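Local coordinates for protein mandalate racemase/muconate lactonizing enzyme (Unidentified, PDB 4E4U) that is a putative member of the mandelate racemase/muconate lactonizing enzyme family, in the enolase superfamily, and probably acts on a carboxylate substrate that has not been established, at residues E259-K264 with H268-A273; L279-A284 with K293-L298; A319-A324 with I358-E363. All blocks are in the same frame, centred on the assembly; numbering follows the deposited sequence. Where two conformers were deposited one is given.

Contact 1: residues E259-K264 with H268-A273; sequences ERLTTK and HKLLQA
His268 meets Lys264 through the backbone: His268 N donates to Lys264 O at 2.9 Å, with an N-H...O angle of 156°. The spacing of four residues makes this an ordinary alpha-helical bond near the start of helix 263-272. The CB of His268 also lies 3.3 Å from Lys264 O, a consequence of the same turn. Beyond CB the imidazole leads away from 259-264, and Gln272 CG sits over one face, offset toward the rim. His302 of a third subunit meets this ring edge-to-face, while Lys264 directs its NZ to a salt bridge with Glu291. Lys269 points its chain elsewhere, to Glu241 OE2 of a second subunit. Helix 263-272 and the loop leading into it belong to a beta-alpha-beta unit, strand 255-257, helix 263-272 and strand 278-279, within the TIM-barrel-like C-terminal domain of the enolase superfamily. Next comes Leu270, whose CB faces the incoming loop. With CG anti to its backbone N (chi1 176°), it presents CD2 to CD1 of Leu261 at 3.9 Å. The two leucine side chains cross at about a right angle and touch through one methyl of each. Their CA atoms are 9.4 Å apart, and here the loop and the helix meet through side chains. Leu271 turns instead to Leu298 of helix 289-301. Further along, the helix continues with Gln272 N bonded to His268 O at 2.8 Å.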
ATOM      1  N   GLU A 259      18.222  18.561  11.380  1.00 10.47           N
ATOM      2  CA  GLU A 259      19.464  18.959  12.047  1.00 11.26           C
ATOM      3  C   GLU A 259      20.046  17.857  12.923  1.00  9.91           C
ATOM      4  O   GLU A 259      21.223  17.905  13.273  1.00 11.79           O
ATOM      5  CB  GLU A 259      19.275  20.220  12.875  1.00 11.70           C
ATOM      6  CG  GLU A 259      18.567  20.001  14.187  1.00 12.64           C
ATOM      7  CD  GLU A 259      18.117  21.306  14.790  1.00 13.82           C
ATOM      8  OE1 GLU A 259      18.678  21.717  15.826  1.00 14.62           O
ATOM      9  OE2 GLU A 259      17.204  21.931  14.206  1.00 14.81           O
ATOM     10  N   ARG A 260      19.228  16.861  13.269  1.00  9.35           N
ATOM     11  CA  ARG A 260      19.697  15.737  14.077  1.00  9.35           C
ATOM     12  C   ARG A 260      19.796  14.444  13.282  1.00  9.79           C
ATOM     13  O   ARG A 260      19.972  13.373  13.863  1.00 11.15           O
ATOM     14  CB  ARG A 260      18.811  15.551  15.309  1.00 10.47           C
ATOM     15  CG  ARG A 260      18.983  16.672  16.309  1.00 11.11           C
ATOM     16  CD  ARG A 260      18.180  16.429  17.545  1.00 11.69           C
ATOM     17  NE  ARG A 260      16.801  16.872  17.411  1.00 11.47           N
ATOM     18  CZ  ARG A 260      15.866  16.668  18.330  1.00 10.61           C
ATOM     19  NH1 ARG A 260      16.131  15.919  19.403  1.00 10.88           N
ATOM     20  NH2 ARG A 260      14.657  17.186  18.161  1.00 11.84           N
ATOM     21  N   LEU A 261      19.699  14.545  11.956  1.00  9.69           N
ATOM     22  CA  LEU A 261      19.858  13.387  11.073  1.00  9.93           C
ATOM     23  C   LEU A 261      21.229  13.422  10.412  1.00  9.67           C
ATOM     24  O   LEU A 261      21.873  14.472  10.342  1.00 10.32           O
ATOM     25  CB  LEU A 261      18.756  13.362  10.010  1.00 10.96           C
ATOM     26  CG  LEU A 261      17.327  13.422  10.560  1.00 13.27           C
ATOM     27  CD1 LEU A 261      16.334  13.236   9.415  1.00 14.03           C
ATOM     28  CD2 LEU A 261      17.078  12.402  11.660  1.00 14.79           C
ATOM     29  N   THR A 262      21.674  12.279   9.923  1.00  9.95           N
ATOM     30  CA  THR A 262      22.984  12.203   9.305  1.00 10.22           C
ATOM     31  C   THR A 262      23.000  11.160   8.194  1.00 10.21           C
ATOM     32  O   THR A 262      22.345  10.121   8.299  1.00 10.40           O
ATOM     33  CB  THR A 262      24.085  11.902  10.350  1.00 10.41           C
ATOM     34  OG1 THR A 262      25.362  11.926   9.704  1.00 11.50           O
ATOM     35  CG2 THR A 262      23.854  10.549  11.038  1.00 11.64           C
ATOM     36  N   THR A 263      23.776  11.449   7.149  1.00 10.11           N
ATOM     37  CA  THR A 263      23.923  10.646   5.928  1.00 10.47           C
ATOM     38  C   THR A 263      22.707  10.632   5.012  1.00  9.28           C
ATOM     39  O   THR A 263      21.560  10.823   5.441  1.00  9.93           O
ATOM     40  CB  THR A 263      24.346   9.161   6.168  1.00 11.04           C
ATOM     41  OG1 THR A 263      23.198   8.347   6.470  1.00 10.95           O
ATOM     42  CG2 THR A 263      25.417   9.032   7.250  1.00 11.80           C
ATOM     43  N   LYS A 264      22.976  10.361   3.740  1.00  9.50           N
ATOM     44  CA  LYS A 264      21.931  10.227   2.741  1.00  9.98           C
ATOM     45  C   LYS A 264      20.962   9.091   3.069  1.00  9.77           C
ATOM     46  O   LYS A 264      19.807   9.139   2.670  1.00 10.75           O
ATOM     47  CB  LYS A 264      22.558  10.005   1.368  1.00 11.13           C
ATOM     48  CG  LYS A 264      23.434   8.760   1.284  1.00 11.77           C
ATOM     49  CD  LYS A 264      24.329   8.824   0.046  1.00 12.81           C
ATOM     50  CE  LYS A 264      25.387   7.731   0.034  1.00 13.31           C
ATOM     51  NZ  LYS A 264      26.378   7.907   1.144  1.00 13.31           N
ATOM     52  N   HIS A 268      17.019   9.634   3.026  1.00  9.34           N
ATOM     53  CA  HIS A 268      16.221   8.786   2.150  1.00  9.93           C
ATOM     54  C   HIS A 268      15.008   8.217   2.887  1.00 10.46           C
ATOM     55  O   HIS A 268      13.881   8.299   2.403  1.00 10.70           O
ATOM     56  CB  HIS A 268      17.088   7.658   1.583  1.00 10.90           C
ATOM     57  CG  HIS A 268      16.321   6.637   0.802  1.00 11.61           C
ATOM     58  ND1 HIS A 268      15.674   6.926  -0.383  1.00 12.74           N
ATOM     59  CD2 HIS A 268      16.095   5.324   1.045  1.00 13.70           C
ATOM     60  CE1 HIS A 268      15.101   5.827  -0.845  1.00 13.19           C
ATOM     61  NE2 HIS A 268      15.331   4.848   0.009  1.00 14.52           N
ATOM     62  N   LYS A 269      15.231   7.649   4.069  1.00 10.02           N
ATOM     63  CA  LYS A 269      14.129   7.078   4.837  1.00 11.19           C
ATOM     64  C   LYS A 269      13.076   8.140   5.147  1.00  9.72           C
ATOM     65  O   LYS A 269      11.871   7.895   5.047  1.00 10.75           O
ATOM     66  CB  LYS A 269      14.640   6.472   6.142  1.00 13.76           C
ATOM     67  CG  LYS A 269      15.529   5.272   5.974  1.00 18.69           C
ATOM     68  CD  LYS A 269      15.961   4.742   7.334  1.00 20.95           C
ATOM     69  CE  LYS A 269      17.035   3.682   7.194  1.00 21.64           C
ATOM     70  NZ  LYS A 269      17.633   3.300   8.499  1.00 24.03           N
ATOM     71  N   LEU A 270      13.541   9.324   5.530  1.00  9.64           N
ATOM     72  CA  LEU A 270      12.638  10.431   5.830  1.00  9.75           C
ATOM     73  C   LEU A 270      11.780  10.819   4.624  1.00  9.00           C
ATOM     74  O   LEU A 270      10.560  10.946   4.730  1.00 10.03           O
ATOM     75  CB  LEU A 270      13.447  11.636   6.302  1.00 10.11           C
ATOM     76  CG  LEU A 270      12.671  12.922   6.580  1.00 10.53           C
ATOM     77  CD1 LEU A 270      11.882  12.794   7.875  1.00 12.30           C
ATOM     78  CD2 LEU A 270      13.645  14.091   6.657  1.00 11.67           C
ATOM     79  N   LEU A 271      12.425  11.000   3.476  1.00  9.75           N
ATOM     80  CA  LEU A 271      11.712  11.402   2.265  1.00  9.87           C
ATOM     81  C   LEU A 271      10.770  10.313   1.756  1.00 10.39           C
ATOM     82  O   LEU A 271       9.671  10.611   1.302  1.00 11.40           O
ATOM     83  CB  LEU A 271      12.714  11.785   1.175  1.00  9.93           C
ATOM     84  CG  LEU A 271      13.475  13.082   1.443  1.00 10.40           C
ATOM     85  CD1 LEU A 271      14.712  13.143   0.562  1.00 11.30           C
ATOM     86  CD2 LEU A 271      12.566  14.289   1.202  1.00 11.27           C
ATOM     87  N   GLN A 272      11.191   9.055   1.853  1.00 11.00           N
ATOM     88  CA  GLN A 272      10.349   7.933   1.429  1.00 12.19           C
ATOM     89  C   GLN A 272       9.046   7.903   2.209  1.00 12.32           C
ATOM     90  O   GLN A 272       8.007   7.529   1.667  1.00 14.55           O
ATOM     91  CB  GLN A 272      11.079   6.604   1.639  1.00 14.94           C
ATOM     92  CG  GLN A 272      12.222   6.357   0.690  1.00 18.52           C
ATOM     93  CD  GLN A 272      11.764   6.122  -0.724  1.00 22.10           C
ATOM     94  OE1 GLN A 272      11.685   7.055  -1.524  1.00 25.07           O
ATOM     95  NE2 GLN A 272      11.466   4.868  -1.051  1.00 23.82           N
ATOM     96  N   ALA A 273       9.106   8.294   3.480  1.00 10.40           N
ATOM     97  CA  ALA A 273       7.930   8.303   4.346  1.00 11.49           C
ATOM     98  C   ALA A 273       7.031   9.519   4.118  1.00 11.04           C
ATOM     99  O   ALA A 273       5.922   9.562   4.648  1.00 12.37           O
ATOM    100  CB  ALA A 273       8.359   8.233   5.816  1.00 13.17           C
TER

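Contact 2: residues L279-A284 with K293-L298; sequences LQLNVA and KKIATL
Leu281 holds CG in the crowded position between its backbone N and carbonyl carbon (chi1 63°), and this torsion carries CD2 over to Ile295. The isoleucine answers with CG2 anti to its own backbone N, while CG1 lies beside that N (chi1 -68°). Leu281 CD2 and Ile295 CG2 consequently meet at 3.7 Å, with Ile295 CB 4.2 Å from the same CD2. These two side chains run past one another in opposite directions, bringing the leucine methyl alongside the beta-branch. Leu279 reaches the same Ile295 CG2 with its CD1, at 3.9 Å, its side chain crossing the isoleucine at a slant. A single methyl of the helix is thus shared by two leucines from residues i and i+2, with Gln280 between them directed elsewhere. CA separations of 8.2 Å for both Leu279-Ala296 and Leu281-Ile295 show that the backbones stay well apart and that apolar side chains make the contact, with no hydrogen bond across it. This is the packing of a barrel strand end, 278-279, and its following loop against helix 289-301, in the C-terminal domain of an enolase-superfamily protein. Phe267 of helix 263-272 touches both Leu279 and Ile295, extending the apolar cluster to the preceding helix. Polar groups are handled separately: Gln280 NE2 bonds to Glu233, and Asn282 ND2 bonds to His309 and Asn312. Asn282 OD1 accepts from Ala284 N at 2.8 Å, in the carbonyl plane and with an N-H...O angle of 148°. That bond closes an Asx turn over Asn282-Ala284.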
ATOM      1  N   LEU A 279      14.538  20.208   4.166  1.00  9.19           N
ATOM      2  CA  LEU A 279      15.585  19.456   4.848  1.00  9.61           C
ATOM      3  C   LEU A 279      16.622  20.376   5.461  1.00  9.82           C
ATOM      4  O   LEU A 279      17.298  21.133   4.755  1.00 10.60           O
ATOM      5  CB  LEU A 279      16.281  18.496   3.889  1.00 11.00           C
ATOM      6  CG  LEU A 279      15.399  17.502   3.159  1.00 12.79           C
ATOM      7  CD1 LEU A 279      16.256  16.479   2.421  1.00 13.90           C
ATOM      8  CD2 LEU A 279      14.457  16.807   4.116  1.00 13.24           C
ATOM      9  N   GLN A 280      16.749  20.286   6.778  1.00  9.36           N
ATOM     10  CA  GLN A 280      17.627  21.149   7.548  1.00  9.23           C
ATOM     11  C   GLN A 280      18.918  20.436   7.931  1.00 10.35           C
ATOM     12  O   GLN A 280      19.315  20.391   9.098  1.00 12.00           O
ATOM     13  CB  GLN A 280      16.888  21.657   8.777  1.00  9.77           C
ATOM     14  CG  GLN A 280      15.622  22.408   8.412  1.00 10.56           C
ATOM     15  CD  GLN A 280      14.807  22.795   9.612  1.00 11.47           C
ATOM     16  OE1 GLN A 280      14.455  21.951  10.437  1.00 12.08           O
ATOM     17  NE2 GLN A 280      14.482  24.082   9.714  1.00 12.24           N
ATOM     18  N   LEU A 281      19.590  19.893   6.928  1.00 11.09           N
ATOM     19  CA  LEU A 281      20.882  19.272   7.149  1.00 10.60           C
ATOM     20  C   LEU A 281      21.869  20.284   7.738  1.00 10.42           C
ATOM     21  O   LEU A 281      21.831  21.479   7.410  1.00 11.46           O
ATOM     22  CB  LEU A 281      21.408  18.698   5.827  1.00 12.32           C
ATOM     23  CG  LEU A 281      21.690  19.692   4.692  1.00 13.49           C
ATOM     24  CD1 LEU A 281      23.109  20.257   4.737  1.00 15.83           C
ATOM     25  CD2 LEU A 281      21.436  19.046   3.341  1.00 15.31           C
ATOM     26  N   ASN A 282      22.752  19.801   8.603  1.00 10.44           N
ATOM     27  CA  ASN A 282      23.908  20.574   9.026  1.00 10.56           C
ATOM     28  C   ASN A 282      25.119  19.924   8.372  1.00 10.31           C
ATOM     29  O   ASN A 282      25.380  18.727   8.589  1.00 10.43           O
ATOM     30  CB  ASN A 282      24.029  20.600  10.548  1.00 11.78           C
ATOM     31  CG  ASN A 282      25.138  21.515  11.025  1.00 11.67           C
ATOM     32  OD1 ASN A 282      26.282  21.415  10.568  1.00 13.37           O
ATOM     33  ND2 ASN A 282      24.813  22.408  11.952  1.00 12.35           N
ATOM     34  N   VAL A 283      25.842  20.695   7.566  0.68 10.49           N
ATOM     35  CA  VAL A 283      26.959  20.148   6.786  0.68 10.71           C
ATOM     36  C   VAL A 283      28.070  19.596   7.665  0.68 11.49           C
ATOM     37  O   VAL A 283      28.870  18.779   7.211  0.68 12.78           O
ATOM     38  CB  VAL A 283      27.557  21.170   5.782  0.68 11.64           C
ATOM     39  CG1 VAL A 283      26.523  21.572   4.751  0.68 13.01           C
ATOM     40  CG2 VAL A 283      28.103  22.402   6.507  0.68 11.69           C
ATOM     41  N   ALA A 284      28.119  20.052   8.916  1.00 11.01           N
ATOM     42  CA  ALA A 284      29.115  19.584   9.883  1.00 11.34           C
ATOM     43  C   ALA A 284      28.667  18.338  10.662  1.00 11.02           C
ATOM     44  O   ALA A 284      29.390  17.851  11.529  1.00 10.51           O
ATOM     45  CB  ALA A 284      29.499  20.713  10.833  1.00 11.64           C
ATOM     46  N   LYS A 293      25.664  17.314  -0.581  1.00 10.12           N
ATOM     47  CA  LYS A 293      25.231  17.426  -1.973  1.00 10.44           C
ATOM     48  C   LYS A 293      24.345  16.240  -2.357  1.00  9.69           C
ATOM     49  O   LYS A 293      23.336  16.403  -3.053  1.00 10.38           O
ATOM     50  CB  LYS A 293      26.447  17.503  -2.900  1.00 11.89           C
ATOM     51  CG  LYS A 293      26.124  17.708  -4.371  1.00 12.91           C
ATOM     52  CD  LYS A 293      25.767  19.154  -4.657  1.00 14.21           C
ATOM     53  CE  LYS A 293      25.353  19.335  -6.103  1.00 14.95           C
ATOM     54  NZ  LYS A 293      25.073  20.760  -6.427  1.00 14.75           N
ATOM     55  N   LYS A 294      24.696  15.050  -1.876  1.00 10.03           N
ATOM     56  CA  LYS A 294      23.896  13.860  -2.144  1.00  9.08           C
ATOM     57  C   LYS A 294      22.510  13.970  -1.499  1.00  9.13           C
ATOM     58  O   LYS A 294      21.501  13.581  -2.093  1.00  9.75           O
ATOM     59  CB  LYS A 294      24.630  12.603  -1.673  1.00  9.50           C
ATOM     60  CG  LYS A 294      25.850  12.298  -2.527  1.00 10.34           C
ATOM     61  CD  LYS A 294      26.542  10.994  -2.136  1.00 10.95           C
ATOM     62  CE  LYS A 294      27.767  10.736  -3.021  1.00 11.83           C
ATOM     63  NZ  LYS A 294      28.481   9.491  -2.615  1.00 13.12           N
ATOM     64  N   ILE A 295      22.461  14.507  -0.285  1.00  9.08           N
ATOM     65  CA  ILE A 295      21.185  14.727   0.388  1.00  9.34           C
ATOM     66  C   ILE A 295      20.343  15.748  -0.389  1.00  9.18           C
ATOM     67  O   ILE A 295      19.137  15.555  -0.584  1.00  9.88           O
ATOM     68  CB  ILE A 295      21.413  15.161   1.845  1.00  9.23           C
ATOM     69  CG1 ILE A 295      21.998  13.986   2.631  1.00  9.28           C
ATOM     70  CG2 ILE A 295      20.102  15.667   2.478  1.00 10.26           C
ATOM     71  CD1 ILE A 295      22.686  14.396   3.922  1.00 10.74           C
ATOM     72  N   ALA A 296      20.975  16.826  -0.855  1.00  9.36           N
ATOM     73  CA  ALA A 296      20.262  17.816  -1.661  1.00 10.04           C
ATOM     74  C   ALA A 296      19.686  17.188  -2.935  1.00  9.86           C
ATOM     75  O   ALA A 296      18.597  17.551  -3.380  1.00 10.30           O
ATOM     76  CB  ALA A 296      21.174  18.979  -2.005  1.00 10.58           C
ATOM     77  N   THR A 297      20.423  16.246  -3.513  1.00 10.17           N
ATOM     78  CA  THR A 297      19.971  15.502  -4.685  1.00 10.43           C
ATOM     79  C   THR A 297      18.713  14.680  -4.395  1.00 10.04           C
ATOM     80  O   THR A 297      17.760  14.677  -5.192  1.00 10.29           O
ATOM     81  CB  THR A 297      21.101  14.580  -5.182  1.00 11.58           C
ATOM     82  OG1 THR A 297      22.191  15.387  -5.647  1.00 13.47           O
ATOM     83  CG2 THR A 297      20.622  13.670  -6.305  1.00 12.53           C
ATOM     84  N   LEU A 298      18.706  13.978  -3.260  1.00  9.62           N
ATOM     85  CA  LEU A 298      17.505  13.253  -2.845  1.00  9.74           C
ATOM     86  C   LEU A 298      16.339  14.219  -2.737  1.00  9.41           C
ATOM     87  O   LEU A 298      15.235  13.926  -3.197  1.00 10.29           O
ATOM     88  CB  LEU A 298      17.710  12.555  -1.504  1.00 10.67           C
ATOM     89  CG  LEU A 298      18.829  11.523  -1.419  1.00 11.65           C
ATOM     90  CD1 LEU A 298      18.868  10.903  -0.021  1.00 12.62           C
ATOM     91  CD2 LEU A 298      18.634  10.457  -2.486  1.00 14.00           C
TER

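Contact 3: residues A319-A324 with I358-E363; sequences ASIQLA and IIPSNE
Ile321 carries the tight part of this contact, offering different branches to two residues of 358-363. Its CD1 lies 3.6 Å from Ile358 CG2, and its CG1 is 3.9 Å from the same methyl. With Ile321 CG2 anti to the backbone N, that branch instead meets Pro360, at 4.0 Å from Pro360 CB. Both pairs meet at a slant, and the CA atoms of Ile321 and Pro360 come within 6.5 Å. Leu125 of strand 125-130 also touches Ile321. The other side of the contact is looser and relies on water. Gln322 makes no direct contact with 358-363, but its NE2 donates to a water at 2.8 Å. That water in turn donates to Glu363 O at 2.7 Å, and weakly to Ser361 O, bridging the helix to the turn beyond the proline. Gln322 OE1 accepts from Tyr114 N, so both ends of the amide are engaged. Ser361 OG takes the N-H of Glu363 at 2.9 Å, an ST turn. Helix 314-325 of the TIM-barrel-like C-terminal domain is thus covered by the end of strand 357-359, which pairs antiparallel with strands 352-354 and 125-130, and by the loop after it.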
ATOM      1  N   ALA A 319      31.056  26.472   5.060  1.00 11.36           N
ATOM      2  CA  ALA A 319      30.812  25.261   4.284  1.00 11.70           C
ATOM      3  C   ALA A 319      29.352  25.195   3.826  1.00 11.24           C
ATOM      4  O   ALA A 319      29.066  24.815   2.685  1.00 12.20           O
ATOM      5  CB  ALA A 319      31.189  24.023   5.091  1.00 12.67           C
ATOM      6  N   SER A 320      28.447  25.570   4.718  0.77 11.05           N
ATOM      7  CA  SER A 320      27.027  25.572   4.410  0.77 11.45           C
ATOM      8  C   SER A 320      26.720  26.520   3.252  0.77 11.06           C
ATOM      9  O   SER A 320      25.920  26.202   2.363  0.77 11.73           O
ATOM     10  CB  SER A 320      26.244  25.970   5.656  0.77 12.28           C
ATOM     11  OG  SER A 320      24.904  25.557   5.556  0.77 11.82           O
ATOM     12  N   ILE A 321      27.373  27.676   3.266  1.00 10.90           N
ATOM     13  CA  ILE A 321      27.232  28.671   2.219  1.00 11.79           C
ATOM     14  C   ILE A 321      27.743  28.124   0.886  1.00 11.22           C
ATOM     15  O   ILE A 321      27.138  28.363  -0.155  1.00 11.98           O
ATOM     16  CB  ILE A 321      27.971  29.962   2.626  1.00 12.67           C
ATOM     17  CG1 ILE A 321      27.189  30.655   3.744  1.00 14.11           C
ATOM     18  CG2 ILE A 321      28.193  30.880   1.426  1.00 14.11           C
ATOM     19  CD1 ILE A 321      28.018  31.602   4.600  1.00 15.27           C
ATOM     20  N   GLN A 322      28.847  27.379   0.918  1.00 11.20           N
ATOM     21  CA  GLN A 322      29.358  26.758  -0.304  1.00 11.71           C
ATOM     22  C   GLN A 322      28.323  25.816  -0.924  1.00 11.66           C
ATOM     23  O   GLN A 322      28.076  25.861  -2.130  1.00 13.22           O
ATOM     24  CB  GLN A 322      30.662  26.003  -0.030  1.00 12.37           C
ATOM     25  CG  GLN A 322      31.814  26.902   0.382  1.00 12.71           C
ATOM     26  CD  GLN A 322      32.319  27.773  -0.748  1.00 13.80           C
ATOM     27  OE1 GLN A 322      32.560  27.293  -1.852  1.00 13.84           O
ATOM     28  NE2 GLN A 322      32.494  29.059  -0.476  1.00 15.20           N
ATOM     29  N   LEU A 323      27.709  24.971  -0.101  1.00 11.09           N
ATOM     30  CA  LEU A 323      26.670  24.080  -0.598  1.00 11.43           C
ATOM     31  C   LEU A 323      25.492  24.880  -1.157  1.00 11.05           C
ATOM     32  O   LEU A 323      25.038  24.631  -2.275  1.00 11.53           O
ATOM     33  CB  LEU A 323      26.174  23.159   0.517  1.00 12.39           C
ATOM     34  CG  LEU A 323      24.987  22.269   0.128  1.00 13.83           C
ATOM     35  CD1 LEU A 323      25.425  21.202  -0.872  1.00 15.37           C
ATOM     36  CD2 LEU A 323      24.343  21.636   1.353  1.00 15.40           C
ATOM     37  N   ALA A 324      25.009  25.847  -0.384  1.00 11.00           N
ATOM     38  CA  ALA A 324      23.812  26.585  -0.774  1.00 11.12           C
ATOM     39  C   ALA A 324      23.992  27.275  -2.127  1.00 11.03           C
ATOM     40  O   ALA A 324      23.074  27.300  -2.944  1.00 11.42           O
ATOM     41  CB  ALA A 324      23.454  27.597   0.293  1.00 12.02           C
ATOM     42  N   ILE A 358      23.047  36.495   2.700  1.00 13.44           N
ATOM     43  CA  ILE A 358      24.461  36.195   2.801  1.00 13.74           C
ATOM     44  C   ILE A 358      25.086  36.346   1.419  1.00 14.54           C
ATOM     45  O   ILE A 358      24.524  35.869   0.425  1.00 15.55           O
ATOM     46  CB  ILE A 358      24.678  34.766   3.314  1.00 14.56           C
ATOM     47  CG1 ILE A 358      24.144  34.650   4.738  1.00 15.16           C
ATOM     48  CG2 ILE A 358      26.155  34.386   3.245  1.00 15.81           C
ATOM     49  CD1 ILE A 358      23.920  33.215   5.196  1.00 15.97           C
ATOM     50  N   ILE A 359      26.240  37.005   1.353  1.00 15.28           N
ATOM     51  CA  ILE A 359      26.961  37.159   0.098  1.00 16.66           C
ATOM     52  C   ILE A 359      28.135  36.189   0.085  1.00 16.39           C
ATOM     53  O   ILE A 359      29.090  36.377   0.830  1.00 17.55           O
ATOM     54  CB  ILE A 359      27.517  38.590  -0.046  1.00 18.88           C
ATOM     55  CG1 ILE A 359      26.418  39.625   0.224  1.00 21.15           C
ATOM     56  CG2 ILE A 359      28.177  38.774  -1.413  1.00 20.66           C
ATOM     57  CD1 ILE A 359      25.212  39.496  -0.679  1.00 22.78           C
ATOM     58  N   PRO A 360      28.067  35.137  -0.749  1.00 15.77           N
ATOM     59  CA  PRO A 360      29.135  34.125  -0.742  1.00 16.10           C
ATOM     60  C   PRO A 360      30.505  34.682  -1.103  1.00 17.47           C
ATOM     61  O   PRO A 360      30.625  35.571  -1.949  1.00 18.03           O
ATOM     62  CB  PRO A 360      28.689  33.133  -1.820  1.00 16.04           C
ATOM     63  CG  PRO A 360      27.199  33.301  -1.889  1.00 16.73           C
ATOM     64  CD  PRO A 360      26.968  34.768  -1.655  1.00 16.00           C
ATOM     65  N   SER A 361      31.537  34.148  -0.460  1.00 17.95           N
ATOM     66  CA  SER A 361      32.913  34.500  -0.785  1.00 18.96           C
ATOM     67  C   SER A 361      33.264  34.109  -2.222  1.00 18.57           C
ATOM     68  O   SER A 361      32.719  33.145  -2.759  1.00 17.99           O
ATOM     69  CB  SER A 361      33.860  33.792   0.183  1.00 19.89           C
ATOM     70  OG  SER A 361      35.211  34.019  -0.162  1.00 19.90           O
ATOM     71  N   ASN A 362      34.170  34.866  -2.835  1.00 18.55           N
ATOM     72  CA  ASN A 362      34.729  34.513  -4.138  1.00 19.17           C
ATOM     73  C   ASN A 362      36.121  33.900  -4.003  1.00 18.63           C
ATOM     74  O   ASN A 362      36.780  33.592  -5.000  1.00 19.06           O
ATOM     75  CB  ASN A 362      34.777  35.747  -5.045  1.00 21.09           C
ATOM     76  CG  ASN A 362      33.395  36.260  -5.394  1.00 23.99           C
ATOM     77  OD1 ASN A 362      32.508  35.485  -5.754  1.00 25.44           O
ATOM     78  ND2 ASN A 362      33.198  37.569  -5.273  1.00 25.82           N
ATOM     79  N   GLU A 363      36.562  33.715  -2.763  1.00 18.36           N
ATOM     80  CA  GLU A 363      37.892  33.182  -2.495  1.00 20.02           C
ATOM     81  C   GLU A 363      37.947  31.664  -2.667  1.00 18.02           C
ATOM     82  O   GLU A 363      36.920  30.987  -2.576  1.00 18.50           O
ATOM     83  CB  GLU A 363      38.347  33.587  -1.094  1.00 23.83           C
ATOM     84  CG  GLU A 363      38.642  35.078  -0.974  1.00 27.77           C
ATOM     85  CD  GLU A 363      39.558  35.577  -2.085  1.00 32.16           C
ATOM     86  OE1 GLU A 363      40.735  35.153  -2.124  1.00 34.45           O
ATOM     87  OE2 GLU A 363      39.097  36.381  -2.925  1.00 34.00           O
TER
HETATM   88  O   HOH W   1      34.422  30.854  -1.483  1.00 25.94           O

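In the fold
Along the chain the contacts follow in series, contact 1 closing before contact 2 opens and contact 2 before contact 3, all in the enolase-like C-terminal domain. Contacts 1 and 2 have centres 9 Å apart and touch, as Lys264 CA lies 3.8 Å from Ile295 CG1. Contacts 2 and 3, 15 Å apart between centres, also touch: Leu281 CD1 is 3.9 Å from Leu323 CD2. Contacts 1 and 3 do not meet, their nearest atoms being about 11 Å apart. Contact 2, with its loop and helix 289-301, lies between helices 263-272 and 314-325 and touches both, joining neighbouring beta-alpha units through apolar side chains. Contacts 1 and 2 also reach the third subunit, whereas no other chain touches contact 3.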